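Local coordinates for protein myosin-I heavy chain (Dictyostelium discoideum, PDB 5EJR) that is an actin-based motor with ATPase activity that acts in the early steps of phagocytosis and in adhesion, represented here by a MyTH4-FERM module of its tail, at residues 188-193 with 277-282; 209-214 with 221-226; 228-233 with 272-277; 253-258 with 290-295. One frame throughout, in Å; residues are numbered along the deposited sequence. Where two conformers were deposited one is given.

Contacts 2, 3 and 4 lie within the ubiquitin-like first lobe of the FERM domain, and contact 1 joins that lobe to the MyTH4 domain. Along the chain, contact 1 encloses both contact 2, the hairpin 211-225, and contact 3, where helices 232-243 and 274-283 begin side by side; contact 4 follows contact 2 and interleaves with contacts 1 and 3. Contacts 1 and 3, centres about 9 Å apart, share helix 274-283: Asp276 accepts the backbone amides of Lys189 and Met190 from the MyTH4 side. Ile214 of contact 2 packs on Phe292 and Val294 of contact 4, and Cys212 on Phe292. One helix thus serves both lobe core and domain interface.

Contact 1 (188-193 with 277-282); sequences RKMGPS and VLARWE
Glu282 sets OE1 3.3 Å from CA of Ser193, and this oxygen is gripped by two groups of helix 86-99, the hydroxyl of Ser87 and the side-chain amide of Gln91, while OE2 accepts the backbone N-H of Ala194. A glutamate is long enough to reach from helix 274-283 to the start of helix 194-205, whose first amides probably favour its charged form. Ser193 is the N-cap of that helix: its OG, set between the backbone N and the carbonyl carbon (chi1 57°), caps the backbone N of Glu196 and rests 3.7 Å from Leu278 CB. Ala279 suits its place as a small residue: its CB is closely approached by Gly191 O (3.4 Å), a carbonyl oxygen buried without a polar partner, and Met190 CB lies 3.7 Å from Ala279 CB. Met190, bent at both outer torsions, crosses the Arg280 chain and brings CE to 3.8 Å from Arg280 CG. Lys189 runs alongside the arginine with CB 3.6 Å from Arg280 NH2, yet its ammonium turns back to the carbonyl of Gln187. Such a loop clasped to the lobe's helix is the junction of a MyTH4-FERM tandem, the MyTH4 domain docking on the ubiquitin-like lobe.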
loop_
_atom_site.group_PDB
_atom_site.type_symbol
_atom_site.label_atom_id
_atom_site.label_comp_id
_atom_site.label_asym_id
_atom_site.label_seq_id
_atom_site.Cartn_x
_atom_site.Cartn_y
_atom_site.Cartn_z
ATOM N N ARG A 188 -7.189 -8.044 6.107
ATOM C CA ARG A 188 -6.701 -6.654 6.133
ATOM C C ARG A 188 -5.817 -6.405 7.357
ATOM O O ARG A 188 -6.079 -6.977 8.411
ATOM C CB ARG A 188 -7.879 -5.655 6.112
ATOM C CG ARG A 188 -8.582 -5.512 4.752
ATOM C CD ARG A 188 -7.880 -4.565 3.774
ATOM N NE ARG A 188 -7.683 -3.231 4.336
ATOM C CZ ARG A 188 -8.572 -2.247 4.269
ATOM N NH1 ARG A 188 -9.717 -2.418 3.612
ATOM N NH2 ARG A 188 -8.320 -1.080 4.845
ATOM N N LYS A 189 -4.767 -5.563 7.209
ATOM C CA LYS A 189 -3.789 -5.284 8.268
ATOM C C LYS A 189 -3.957 -3.906 8.881
ATOM O O LYS A 189 -3.341 -3.612 9.906
ATOM C CB LYS A 189 -2.345 -5.413 7.717
ATOM C CG LYS A 189 -2.016 -6.716 6.994
ATOM C CD LYS A 189 -1.703 -7.850 7.953
ATOM C CE LYS A 189 -1.412 -9.153 7.244
ATOM N NZ LYS A 189 -2.649 -9.844 6.797
ATOM N N MET A 190 -4.692 -3.026 8.205
ATOM C CA MET A 190 -4.889 -1.657 8.661
ATOM C C MET A 190 -6.367 -1.319 8.690
ATOM O O MET A 190 -7.175 -1.962 8.000
ATOM C CB MET A 190 -4.194 -0.649 7.718
ATOM C CG MET A 190 -2.687 -0.777 7.638
ATOM S SD MET A 190 -1.836 -0.244 9.139
ATOM C CE MET A 190 -1.787 1.513 8.885
ATOM N N GLY A 191 -6.679 -0.277 9.461
ATOM C CA GLY A 191 -7.998 0.332 9.525
ATOM C C GLY A 191 -8.147 1.205 8.291
ATOM O O GLY A 191 -7.207 1.295 7.485
ATOM N N PRO A 192 -9.290 1.891 8.084
ATOM C CA PRO A 192 -9.443 2.660 6.838
ATOM C C PRO A 192 -8.817 4.042 6.808
ATOM O O PRO A 192 -8.812 4.750 7.810
ATOM C CB PRO A 192 -10.958 2.734 6.675
ATOM C CG PRO A 192 -11.462 2.766 8.095
ATOM C CD PRO A 192 -10.529 1.914 8.896
ATOM N N SER A 193 -8.339 4.447 5.609
ATOM C CA SER A 193 -7.794 5.776 5.339
ATOM C C SER A 193 -8.991 6.703 5.139
ATOM O O SER A 193 -10.094 6.207 4.933
ATOM C CB SER A 193 -6.968 5.758 4.048
ATOM O OG SER A 193 -7.736 5.307 2.941
ATOM N N VAL A 277 -2.093 0.074 2.239
ATOM C CA VAL A 277 -1.053 0.999 1.796
ATOM C C VAL A 277 -1.545 2.438 1.991
ATOM O O VAL A 277 -0.787 3.271 2.482
ATOM C CB VAL A 277 -0.592 0.759 0.322
ATOM C CG1 VAL A 277 0.497 1.746 -0.082
ATOM C CG2 VAL A 277 -0.144 -0.676 0.077
ATOM N N LEU A 278 -2.797 2.734 1.601
ATOM C CA LEU A 278 -3.326 4.090 1.743
ATOM C C LEU A 278 -3.375 4.558 3.195
ATOM O O LEU A 278 -3.094 5.731 3.460
ATOM C CB LEU A 278 -4.686 4.279 1.045
ATOM C CG LEU A 278 -4.644 4.212 -0.482
ATOM C CD1 LEU A 278 -6.056 3.996 -1.049
ATOM C CD2 LEU A 278 -4.004 5.473 -1.081
ATOM N N ALA A 279 -3.674 3.632 4.121
ATOM C CA ALA A 279 -3.714 3.905 5.561
ATOM C C ALA A 279 -2.285 4.201 6.051
ATOM O O ALA A 279 -2.059 5.238 6.682
ATOM C CB ALA A 279 -4.305 2.720 6.299
ATOM N N ARG A 280 -1.303 3.363 5.637
ATOM C CA ARG A 280 0.124 3.551 5.938
ATOM C C ARG A 280 0.655 4.901 5.490
ATOM O O ARG A 280 1.473 5.480 6.196
ATOM C CB ARG A 280 0.959 2.407 5.360
ATOM C CG ARG A 280 0.954 1.189 6.276
ATOM C CD ARG A 280 1.339 -0.093 5.564
ATOM N NE ARG A 280 0.997 -1.258 6.382
ATOM C CZ ARG A 280 0.789 -2.485 5.913
ATOM N NH1 ARG A 280 0.877 -2.731 4.608
ATOM N NH2 ARG A 280 0.486 -3.475 6.739
ATOM N N TRP A 281 0.158 5.436 4.357
ATOM C CA TRP A 281 0.561 6.744 3.849
ATOM C C TRP A 281 0.063 7.857 4.766
ATOM O O TRP A 281 0.745 8.871 4.919
ATOM C CB TRP A 281 0.023 6.966 2.442
ATOM C CG TRP A 281 0.706 6.210 1.333
ATOM C CD1 TRP A 281 1.769 5.358 1.432
ATOM C CD2 TRP A 281 0.351 6.252 -0.053
ATOM N NE1 TRP A 281 2.115 4.889 0.185
ATOM C CE2 TRP A 281 1.252 5.410 -0.743
ATOM C CE3 TRP A 281 -0.613 6.961 -0.789
ATOM C CZ2 TRP A 281 1.213 5.255 -2.130
ATOM C CZ3 TRP A 281 -0.654 6.795 -2.163
ATOM C CH2 TRP A 281 0.247 5.946 -2.818
ATOM N N GLU A 282 -1.135 7.667 5.374
ATOM C CA GLU A 282 -1.720 8.621 6.315
ATOM C C GLU A 282 -0.902 8.665 7.601
ATOM O O GLU A 282 -0.770 9.725 8.206
ATOM C CB GLU A 282 -3.157 8.222 6.664
ATOM C CG GLU A 282 -4.153 8.435 5.548
ATOM C CD GLU A 282 -5.557 8.645 6.065
ATOM O OE1 GLU A 282 -5.964 7.927 7.007
ATOM O OE2 GLU A 282 -6.241 9.556 5.548
#

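Contact 2 (209-214 with 221-226); sequences ISTCKI and TKLAKI. With EDO (1,2-ethanediol), chain C.
Five backbone hydrogen bonds tie Ile209-Ile214 to Thr221-Ile226 as an antiparallel hairpin, the short strand axes meeting at 149° with 4.3 Å between them. Cys212 pairs with Ala224 and Ile214 with Lys222 through two bonds each, and Ala224 N to Cys212 O, at 2.8 Å, is nearly straight at 178°. Beyond the strand end the fifth bond, Ile226 N to Ser210 O, is longer at 3.1 Å, its donor well above the carbonyl plane. Thr211 with Lys225 and Lys213 with Leu223 are the non-hydrogen-bonded pairs. Apolar contacts divide by face. On the face of those four residues, Lys213 and Lys225 touch through their methylenes: Lys213 CG is pressed to 3.4 Å from Thr221 CG2, tighter than usual for carbons, and Lys213 chi1, at -130°, falls away from the usual staggered positions, which may reflect this approach. Leu223 CD2 lies 3.7 Å from the same Lys213 CG. At the hairpin's open end, Ile209 crosses Lys225 at about a right angle. On the face of Cys212, Ile214 and Ala224, which looks toward the helices, small or branched residues fit, and Ile226 CD1 reaches Cys212 CB at 3.8 Å. The carbonyl of Lys213 accepts a hydrogen bond of 2.7 Å from O1 of a 1,2-ethanediol, probably a crystallisation additive. Inward, Ala224 and Ile214 meet helix 232-243, Cys212 and Ile226 meet Ile274 of helix 274-283, and Ile214 also packs on Phe292 and Val294 of strand 290-296.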
loop_
_atom_site.group_PDB
_atom_site.type_symbol
_atom_site.label_atom_id
_atom_site.label_comp_id
_atom_site.label_asym_id
_atom_site.label_seq_id
_atom_site.Cartn_x
_atom_site.Cartn_y
_atom_site.Cartn_z
ATOM N N ILE A 209 -19.040 3.470 -8.441
ATOM C CA ILE A 209 -17.890 2.571 -8.300
ATOM C C ILE A 209 -16.651 3.294 -7.774
ATOM O O ILE A 209 -16.230 4.304 -8.341
ATOM C CB ILE A 209 -17.600 1.764 -9.607
ATOM C CG1 ILE A 209 -16.337 0.861 -9.492
ATOM C CG2 ILE A 209 -17.529 2.663 -10.857
ATOM C CD1 ILE A 209 -16.539 -0.532 -8.835
ATOM N N SER A 210 -16.057 2.744 -6.704
ATOM C CA SER A 210 -14.831 3.272 -6.112
ATOM C C SER A 210 -13.633 3.032 -7.060
ATOM O O SER A 210 -13.492 1.948 -7.623
ATOM C CB SER A 210 -14.575 2.621 -4.758
ATOM O OG SER A 210 -15.537 3.053 -3.812
ATOM N N THR A 211 -12.805 4.056 -7.258
ATOM C CA THR A 211 -11.618 3.973 -8.116
ATOM C C THR A 211 -10.404 4.569 -7.415
ATOM O O THR A 211 -10.557 5.431 -6.556
ATOM C CB THR A 211 -11.804 4.711 -9.470
ATOM O OG1 THR A 211 -11.883 6.123 -9.249
ATOM C CG2 THR A 211 -12.985 4.191 -10.311
ATOM N N CYS A 212 -9.203 4.153 -7.837
ATOM C CA CYS A 212 -7.936 4.693 -7.371
ATOM C C CYS A 212 -7.195 5.225 -8.600
ATOM O O CYS A 212 -7.187 4.572 -9.645
ATOM C CB CYS A 212 -7.116 3.636 -6.634
ATOM S SG CYS A 212 -5.597 4.288 -5.885
ATOM N N LYS A 213 -6.593 6.418 -8.470
ATOM C CA LYS A 213 -5.830 7.102 -9.508
ATOM C C LYS A 213 -4.412 6.511 -9.557
ATOM O O LYS A 213 -3.731 6.475 -8.524
ATOM C CB LYS A 213 -5.752 8.604 -9.165
ATOM C CG LYS A 213 -6.125 9.539 -10.302
ATOM C CD LYS A 213 -5.599 10.947 -10.043
ATOM C CE LYS A 213 -5.969 11.924 -11.129
ATOM N NZ LYS A 213 -5.546 13.306 -10.777
ATOM N N ILE A 214 -3.995 5.998 -10.732
ATOM C CA ILE A 214 -2.657 5.422 -10.940
ATOM C C ILE A 214 -1.929 6.135 -12.085
ATOM O O ILE A 214 -2.431 6.183 -13.214
ATOM C CB ILE A 214 -2.642 3.873 -11.114
ATOM C CG1 ILE A 214 -3.592 3.133 -10.115
ATOM C CG2 ILE A 214 -1.199 3.322 -11.060
ATOM C CD1 ILE A 214 -3.242 3.193 -8.638
ATOM N N THR A 221 -2.619 9.294 -16.505
ATOM C CA THR A 221 -3.236 8.578 -15.387
ATOM C C THR A 221 -4.327 7.642 -15.881
ATOM O O THR A 221 -4.801 7.789 -17.012
ATOM C CB THR A 221 -3.788 9.621 -14.372
ATOM O OG1 THR A 221 -2.845 10.679 -14.198
ATOM C CG2 THR A 221 -4.063 9.040 -13.020
ATOM N N LYS A 222 -4.705 6.666 -15.038
ATOM C CA LYS A 222 -5.795 5.715 -15.251
ATOM C C LYS A 222 -6.536 5.518 -13.932
ATOM O O LYS A 222 -5.932 5.581 -12.853
ATOM C CB LYS A 222 -5.313 4.358 -15.820
ATOM C CG LYS A 222 -4.913 4.381 -17.299
ATOM C CD LYS A 222 -6.112 4.390 -18.244
ATOM C CE LYS A 222 -5.726 4.678 -19.672
ATOM N NZ LYS A 222 -6.898 4.574 -20.585
ATOM N N LEU A 223 -7.850 5.338 -14.016
ATOM C CA LEU A 223 -8.661 5.120 -12.838
ATOM C C LEU A 223 -8.921 3.640 -12.749
ATOM O O LEU A 223 -9.456 3.053 -13.690
ATOM C CB LEU A 223 -9.972 5.939 -12.890
ATOM C CG LEU A 223 -9.817 7.467 -12.867
ATOM C CD1 LEU A 223 -11.146 8.148 -13.120
ATOM C CD2 LEU A 223 -9.228 7.957 -11.558
ATOM N N ALA A 224 -8.465 3.017 -11.658
ATOM C CA ALA A 224 -8.631 1.584 -11.452
ATOM C C ALA A 224 -9.747 1.292 -10.466
ATOM O O ALA A 224 -9.803 1.925 -9.417
ATOM C CB ALA A 224 -7.333 0.995 -10.924
ATOM N N LYS A 225 -10.569 0.277 -10.752
ATOM C CA LYS A 225 -11.647 -0.160 -9.846
ATOM C C LYS A 225 -11.000 -0.767 -8.590
ATOM O O LYS A 225 -10.055 -1.561 -8.697
ATOM C CB LYS A 225 -12.573 -1.176 -10.527
ATOM C CG LYS A 225 -13.514 -0.555 -11.556
ATOM C CD LYS A 225 -14.085 -1.599 -12.531
ATOM C CE LYS A 225 -15.335 -2.295 -12.032
ATOM N NZ LYS A 225 -15.752 -3.404 -12.933
ATOM N N ILE A 226 -11.469 -0.337 -7.413
ATOM C CA ILE A 226 -10.919 -0.719 -6.107
ATOM C C ILE A 226 -12.013 -1.243 -5.166
ATOM O O ILE A 226 -13.064 -0.627 -5.031
ATOM C CB ILE A 226 -10.118 0.500 -5.521
ATOM C CG1 ILE A 226 -9.268 0.153 -4.299
ATOM C CG2 ILE A 226 -10.989 1.710 -5.213
ATOM C CD1 ILE A 226 -8.375 1.356 -3.827
HETATM C C1 EDO C . -2.393 7.486 -5.751
HETATM O O1 EDO C . -1.968 7.900 -7.054
HETATM C C2 EDO C . -3.755 8.101 -5.340
HETATM O O2 EDO C . -4.507 7.102 -4.643
#

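Contact 3 (228-233 with 272-277); sequences TYTTIR and DMIYDV
Thr231 and Met273 form a single backbone bridge, their CA atoms 4.4 Å apart, with a hydrogen bond on each flank: Ile274 N to Thr230 O and Ile232 N to Asp272 O, both 2.9 Å. Each bridging residue is the N-cap of its helix, and the amide just after it bonds to a carbonyl of the other segment. A water extends the link, donating to the carbonyls of Thr228 and Thr230 and accepting the N-H of Tyr275. Ile232 carries the apolar contact: CG1, beside the backbone N (chi1 -68°), lies alongside Asp272, and the side chain crosses that of Ile274 at about a right angle, its CD1 3.9 Å from Ile274 CB and slightly farther from Val277 CG2. Replacing Ile232 by alanine would probably open a gap beside Ile274 and Val277. The Tyr275 ring turns its edge to Thr228 O, its CD2 lying 3.8 Å from that oxygen. Beta-branching suits the extended backbone of Thr230 and Thr231; Thr230 CB packs 3.9 Å from Ile274 CG2, and the Thr231 side chain caps its helix. Two helix starts pinned together, with Ile232, Ile274 and Val277 touching Phe292 of strand 290-296, are consistent with the ubiquitin-like (beta-grasp) fold of this FERM lobe.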
loop_
_atom_site.group_PDB
_atom_site.type_symbol
_atom_site.label_atom_id
_atom_site.label_comp_id
_atom_site.label_asym_id
_atom_site.label_seq_id
_atom_site.Cartn_x
_atom_site.Cartn_y
_atom_site.Cartn_z
ATOM N N THR A 228 -12.562 -3.426 -1.159
ATOM C CA THR A 228 -11.992 -3.599 0.188
ATOM C C THR A 228 -10.722 -4.444 0.208
ATOM O O THR A 228 -9.757 -4.080 0.869
ATOM C CB THR A 228 -13.057 -4.236 1.112
ATOM O OG1 THR A 228 -14.231 -3.430 1.061
ATOM C CG2 THR A 228 -12.591 -4.369 2.555
ATOM N N TYR A 229 -10.734 -5.563 -0.523
ATOM C CA TYR A 229 -9.671 -6.540 -0.521
ATOM C C TYR A 229 -8.789 -6.527 -1.771
ATOM O O TYR A 229 -8.042 -7.477 -1.984
ATOM C CB TYR A 229 -10.275 -7.933 -0.276
ATOM C CG TYR A 229 -11.105 -8.013 0.999
ATOM C CD1 TYR A 229 -10.495 -8.075 2.247
ATOM C CD2 TYR A 229 -12.496 -7.994 0.953
ATOM C CE1 TYR A 229 -11.247 -8.174 3.420
ATOM C CE2 TYR A 229 -13.262 -8.054 2.125
ATOM C CZ TYR A 229 -12.629 -8.153 3.353
ATOM O OH TYR A 229 -13.358 -8.198 4.514
ATOM N N THR A 230 -8.838 -5.460 -2.576
ATOM C CA THR A 230 -8.009 -5.427 -3.792
ATOM C C THR A 230 -6.512 -5.418 -3.457
ATOM O O THR A 230 -6.053 -4.589 -2.662
ATOM C CB THR A 230 -8.429 -4.281 -4.713
ATOM O OG1 THR A 230 -9.813 -4.449 -5.046
ATOM C CG2 THR A 230 -7.601 -4.231 -6.019
ATOM N N THR A 231 -5.758 -6.323 -4.088
ATOM C CA THR A 231 -4.303 -6.345 -3.921
ATOM C C THR A 231 -3.635 -5.424 -4.950
ATOM O O THR A 231 -4.221 -5.085 -5.992
ATOM C CB THR A 231 -3.735 -7.755 -4.074
ATOM O OG1 THR A 231 -3.978 -8.199 -5.407
ATOM C CG2 THR A 231 -4.255 -8.733 -3.031
ATOM N N ILE A 232 -2.375 -5.075 -4.692
ATOM C CA ILE A 232 -1.572 -4.254 -5.599
ATOM C C ILE A 232 -1.379 -4.994 -6.943
ATOM O O ILE A 232 -1.407 -4.356 -7.999
ATOM C CB ILE A 232 -0.264 -3.841 -4.863
ATOM C CG1 ILE A 232 -0.611 -2.859 -3.704
ATOM C CG2 ILE A 232 0.835 -3.273 -5.818
ATOM C CD1 ILE A 232 -1.021 -1.364 -4.076
ATOM N N ARG A 233 -1.315 -6.346 -6.902
ATOM C CA ARG A 233 -1.171 -7.153 -8.119
ATOM C C ARG A 233 -2.383 -7.003 -9.013
ATOM O O ARG A 233 -2.218 -6.812 -10.221
ATOM C CB ARG A 233 -0.885 -8.628 -7.819
ATOM C CG ARG A 233 -0.626 -9.493 -9.068
ATOM C CD ARG A 233 0.688 -9.147 -9.786
ATOM N NE ARG A 233 0.480 -8.337 -10.991
ATOM C CZ ARG A 233 1.456 -7.774 -11.707
ATOM N NH1 ARG A 233 2.724 -7.891 -11.327
ATOM N NH2 ARG A 233 1.169 -7.073 -12.792
ATOM N N ASP A 272 0.427 -6.730 -1.110
ATOM C CA ASP A 272 -0.192 -5.827 -0.158
ATOM C C ASP A 272 -1.625 -5.489 -0.630
ATOM O O ASP A 272 -1.908 -5.523 -1.840
ATOM C CB ASP A 272 0.589 -4.504 -0.066
ATOM C CG ASP A 272 1.883 -4.478 0.728
ATOM O OD1 ASP A 272 2.295 -5.551 1.250
ATOM O OD2 ASP A 272 2.494 -3.384 0.827
ATOM N N MET A 273 -2.482 -5.117 0.335
ATOM C CA MET A 273 -3.847 -4.638 0.108
ATOM C C MET A 273 -3.681 -3.181 -0.186
ATOM O O MET A 273 -3.032 -2.485 0.599
ATOM C CB MET A 273 -4.702 -4.780 1.383
ATOM C CG MET A 273 -4.916 -6.194 1.802
ATOM S SD MET A 273 -5.327 -7.216 0.383
ATOM C CE MET A 273 -6.515 -8.233 1.103
ATOM N N ILE A 274 -4.246 -2.700 -1.303
ATOM C CA ILE A 274 -4.123 -1.265 -1.656
ATOM C C ILE A 274 -4.630 -0.340 -0.539
ATOM O O ILE A 274 -3.964 0.651 -0.227
ATOM C CB ILE A 274 -4.732 -0.897 -3.050
ATOM C CG1 ILE A 274 -4.616 0.622 -3.329
ATOM C CG2 ILE A 274 -6.174 -1.412 -3.203
ATOM C CD1 ILE A 274 -4.708 1.017 -4.777
ATOM N N TYR A 275 -5.736 -0.718 0.123
ATOM C CA TYR A 275 -6.275 0.096 1.218
ATOM C C TYR A 275 -5.365 0.108 2.452
ATOM O O TYR A 275 -5.286 1.144 3.117
ATOM C CB TYR A 275 -7.718 -0.297 1.549
ATOM C CG TYR A 275 -8.745 0.342 0.626
ATOM C CD1 TYR A 275 -8.726 1.711 0.368
ATOM C CD2 TYR A 275 -9.767 -0.412 0.061
ATOM C CE1 TYR A 275 -9.678 2.306 -0.462
ATOM C CE2 TYR A 275 -10.724 0.173 -0.768
ATOM C CZ TYR A 275 -10.679 1.534 -1.020
ATOM O OH TYR A 275 -11.611 2.116 -1.837
ATOM N N ASP A 276 -4.609 -0.998 2.704
ATOM C CA ASP A 276 -3.636 -1.025 3.812
ATOM C C ASP A 276 -2.494 -0.047 3.529
ATOM O O ASP A 276 -2.017 0.616 4.444
ATOM C CB ASP A 276 -3.102 -2.438 4.075
ATOM C CG ASP A 276 -4.075 -3.379 4.767
ATOM O OD1 ASP A 276 -5.049 -2.884 5.385
ATOM O OD2 ASP A 276 -3.842 -4.615 4.724
ATOM N N VAL A 277 -2.093 0.074 2.239
ATOM C CA VAL A 277 -1.053 0.999 1.796
ATOM C C VAL A 277 -1.545 2.438 1.991
ATOM O O VAL A 277 -0.787 3.271 2.482
ATOM C CB VAL A 277 -0.592 0.759 0.322
ATOM C CG1 VAL A 277 0.497 1.746 -0.082
ATOM C CG2 VAL A 277 -0.144 -0.676 0.077
HETATM O O HOH W 1 -7.437 -3.364 -0.397
#

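Contact 4 (253-258 with 290-295); sequences FGISAV and FYFQVR. With EDO (1,2-ethanediol), chain C.
Ile255 and Phe292 make the tight side of this antiparallel pairing: Ile255 CG2 comes 3.5 Å from Phe292 CD1, and its CG1 meets Val294 CG2 at 3.9 Å. Branched and aromatic groups suit this buried face, and six backbone bonds fix the register. The face of Ser256, Val258, Tyr291, Gln293 and Arg295 is more polar and mostly partly exposed. Tyr291 packs closely there: with CG at the crowded position (chi1 67°), its ring folds over Val258, whose CB stands 4.0 Å from the ring centroid (CH-pi). An alanine at Tyr291 would probably uncover Val258 and leave Glu260 without its hydroxyl partner and Arg215 without its cation-pi ring. Arg295 NH1 bonds Gln293 OE1 at 3.0 Å, well above the amide plane, while NH2 forms a salt bridge with Glu330. Ethanediol O1 accepts the N-H of Phe292, N to O1 3.1 Å. Strand 253-259 lies between strands 264-267 and 290-296; helix 232-243 covers Ile255 and Val294, helix 274-283 covers Phe292, and Phe253 packs on helix 317-332.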
loop_
_atom_site.group_PDB
_atom_site.type_symbol
_atom_site.label_atom_id
_atom_site.label_comp_id
_atom_site.label_asym_id
_atom_site.label_seq_id
_atom_site.Cartn_x
_atom_site.Cartn_y
_atom_site.Cartn_z
ATOM N N PHE A 253 5.343 -5.652 -15.103
ATOM C CA PHE A 253 5.049 -4.380 -14.493
ATOM C C PHE A 253 4.701 -4.494 -13.027
ATOM O O PHE A 253 4.247 -5.540 -12.557
ATOM C CB PHE A 253 3.932 -3.660 -15.296
ATOM C CG PHE A 253 4.395 -3.109 -16.624
ATOM C CD1 PHE A 253 4.456 -3.921 -17.753
ATOM C CD2 PHE A 253 4.818 -1.788 -16.737
ATOM C CE1 PHE A 253 4.940 -3.422 -18.967
ATOM C CE2 PHE A 253 5.330 -1.305 -17.942
ATOM C CZ PHE A 253 5.367 -2.124 -19.056
ATOM N N GLY A 254 4.957 -3.410 -12.311
ATOM C CA GLY A 254 4.675 -3.313 -10.889
ATOM C C GLY A 254 4.311 -1.889 -10.548
ATOM O O GLY A 254 4.216 -1.046 -11.442
ATOM N N ILE A 255 4.167 -1.604 -9.256
ATOM C CA ILE A 255 3.823 -0.283 -8.750
ATOM C C ILE A 255 4.792 0.172 -7.680
ATOM O O ILE A 255 5.251 -0.643 -6.880
ATOM C CB ILE A 255 2.341 -0.292 -8.274
ATOM C CG1 ILE A 255 1.399 -0.314 -9.513
ATOM C CG2 ILE A 255 2.015 0.875 -7.304
ATOM C CD1 ILE A 255 -0.071 -0.276 -9.243
ATOM N N SER A 256 5.121 1.471 -7.700
ATOM C CA SER A 256 5.940 2.153 -6.705
ATOM C C SER A 256 5.144 3.302 -6.045
ATOM O O SER A 256 4.303 3.943 -6.692
ATOM C CB SER A 256 7.218 2.698 -7.343
ATOM O OG SER A 256 8.064 1.623 -7.720
ATOM N N ALA A 257 5.405 3.543 -4.763
ATOM C CA ALA A 257 4.812 4.653 -3.994
ATOM C C ALA A 257 5.823 5.782 -4.146
ATOM O O ALA A 257 6.982 5.618 -3.767
ATOM C CB ALA A 257 4.658 4.277 -2.523
ATOM N N VAL A 258 5.424 6.867 -4.792
ATOM C CA VAL A 258 6.313 7.998 -5.087
ATOM C C VAL A 258 5.916 9.255 -4.299
ATOM O O VAL A 258 4.765 9.652 -4.364
ATOM C CB VAL A 258 6.324 8.296 -6.628
ATOM C CG1 VAL A 258 7.194 9.519 -6.962
ATOM C CG2 VAL A 258 6.755 7.072 -7.439
ATOM N N PHE A 290 2.066 11.271 -1.387
ATOM C CA PHE A 290 2.451 10.053 -2.102
ATOM C C PHE A 290 1.450 9.770 -3.211
ATOM O O PHE A 290 0.254 10.039 -3.069
ATOM C CB PHE A 290 2.486 8.816 -1.181
ATOM C CG PHE A 290 3.727 8.616 -0.347
ATOM C CD1 PHE A 290 4.813 7.901 -0.846
ATOM C CD2 PHE A 290 3.791 9.088 0.962
ATOM C CE1 PHE A 290 5.963 7.710 -0.072
ATOM C CE2 PHE A 290 4.940 8.890 1.739
ATOM C CZ PHE A 290 6.019 8.208 1.215
ATOM N N TYR A 291 1.936 9.148 -4.288
ATOM C CA TYR A 291 1.102 8.672 -5.374
ATOM C C TYR A 291 1.652 7.362 -5.910
ATOM O O TYR A 291 2.838 7.088 -5.747
ATOM C CB TYR A 291 0.891 9.731 -6.478
ATOM C CG TYR A 291 2.130 10.086 -7.267
ATOM C CD1 TYR A 291 2.475 9.376 -8.414
ATOM C CD2 TYR A 291 2.919 11.175 -6.910
ATOM C CE1 TYR A 291 3.592 9.723 -9.170
ATOM C CE2 TYR A 291 4.036 11.535 -7.663
ATOM C CZ TYR A 291 4.367 10.809 -8.796
ATOM O OH TYR A 291 5.464 11.158 -9.549
ATOM N N PHE A 292 0.779 6.549 -6.506
ATOM C CA PHE A 292 1.141 5.276 -7.128
ATOM C C PHE A 292 1.549 5.504 -8.574
ATOM O O PHE A 292 0.860 6.219 -9.310
ATOM C CB PHE A 292 -0.046 4.318 -7.115
ATOM C CG PHE A 292 -0.465 3.807 -5.765
ATOM C CD1 PHE A 292 0.379 2.993 -5.018
ATOM C CD2 PHE A 292 -1.737 4.068 -5.271
ATOM C CE1 PHE A 292 -0.025 2.483 -3.790
ATOM C CE2 PHE A 292 -2.132 3.577 -4.025
ATOM C CZ PHE A 292 -1.282 2.773 -3.302
ATOM N N GLN A 293 2.666 4.882 -8.986
ATOM C CA GLN A 293 3.157 4.971 -10.354
ATOM C C GLN A 293 3.493 3.563 -10.902
ATOM O O GLN A 293 4.183 2.792 -10.241
ATOM C CB GLN A 293 4.353 5.926 -10.420
ATOM C CG GLN A 293 5.147 5.928 -11.733
ATOM C CD GLN A 293 6.478 6.640 -11.573
ATOM O OE1 GLN A 293 7.416 6.118 -10.982
ATOM N NE2 GLN A 293 6.625 7.819 -12.149
ATOM N N VAL A 294 2.948 3.226 -12.068
ATOM C CA VAL A 294 3.233 1.968 -12.746
ATOM C C VAL A 294 4.638 2.103 -13.321
ATOM O O VAL A 294 5.006 3.153 -13.855
ATOM C CB VAL A 294 2.170 1.574 -13.810
ATOM C CG1 VAL A 294 2.688 0.496 -14.767
ATOM C CG2 VAL A 294 0.890 1.091 -13.132
ATOM N N ARG A 295 5.444 1.066 -13.137
ATOM C CA ARG A 295 6.808 1.037 -13.645
ATOM C C ARG A 295 7.053 -0.330 -14.224
ATOM O O ARG A 295 6.456 -1.306 -13.774
ATOM C CB ARG A 295 7.818 1.289 -12.511
ATOM C CG ARG A 295 7.829 2.733 -11.994
ATOM C CD ARG A 295 9.050 2.966 -11.131
ATOM N NE ARG A 295 10.287 3.118 -11.907
ATOM C CZ ARG A 295 10.661 4.235 -12.524
ATOM N NH1 ARG A 295 9.850 5.287 -12.562
ATOM N NH2 ARG A 295 11.830 4.294 -13.147
HETATM C C1 EDO C . -2.393 7.486 -5.751
HETATM O O1 EDO C . -1.968 7.900 -7.054
HETATM C C2 EDO C . -3.755 8.101 -5.340
HETATM O O2 EDO C . -4.507 7.102 -4.643
#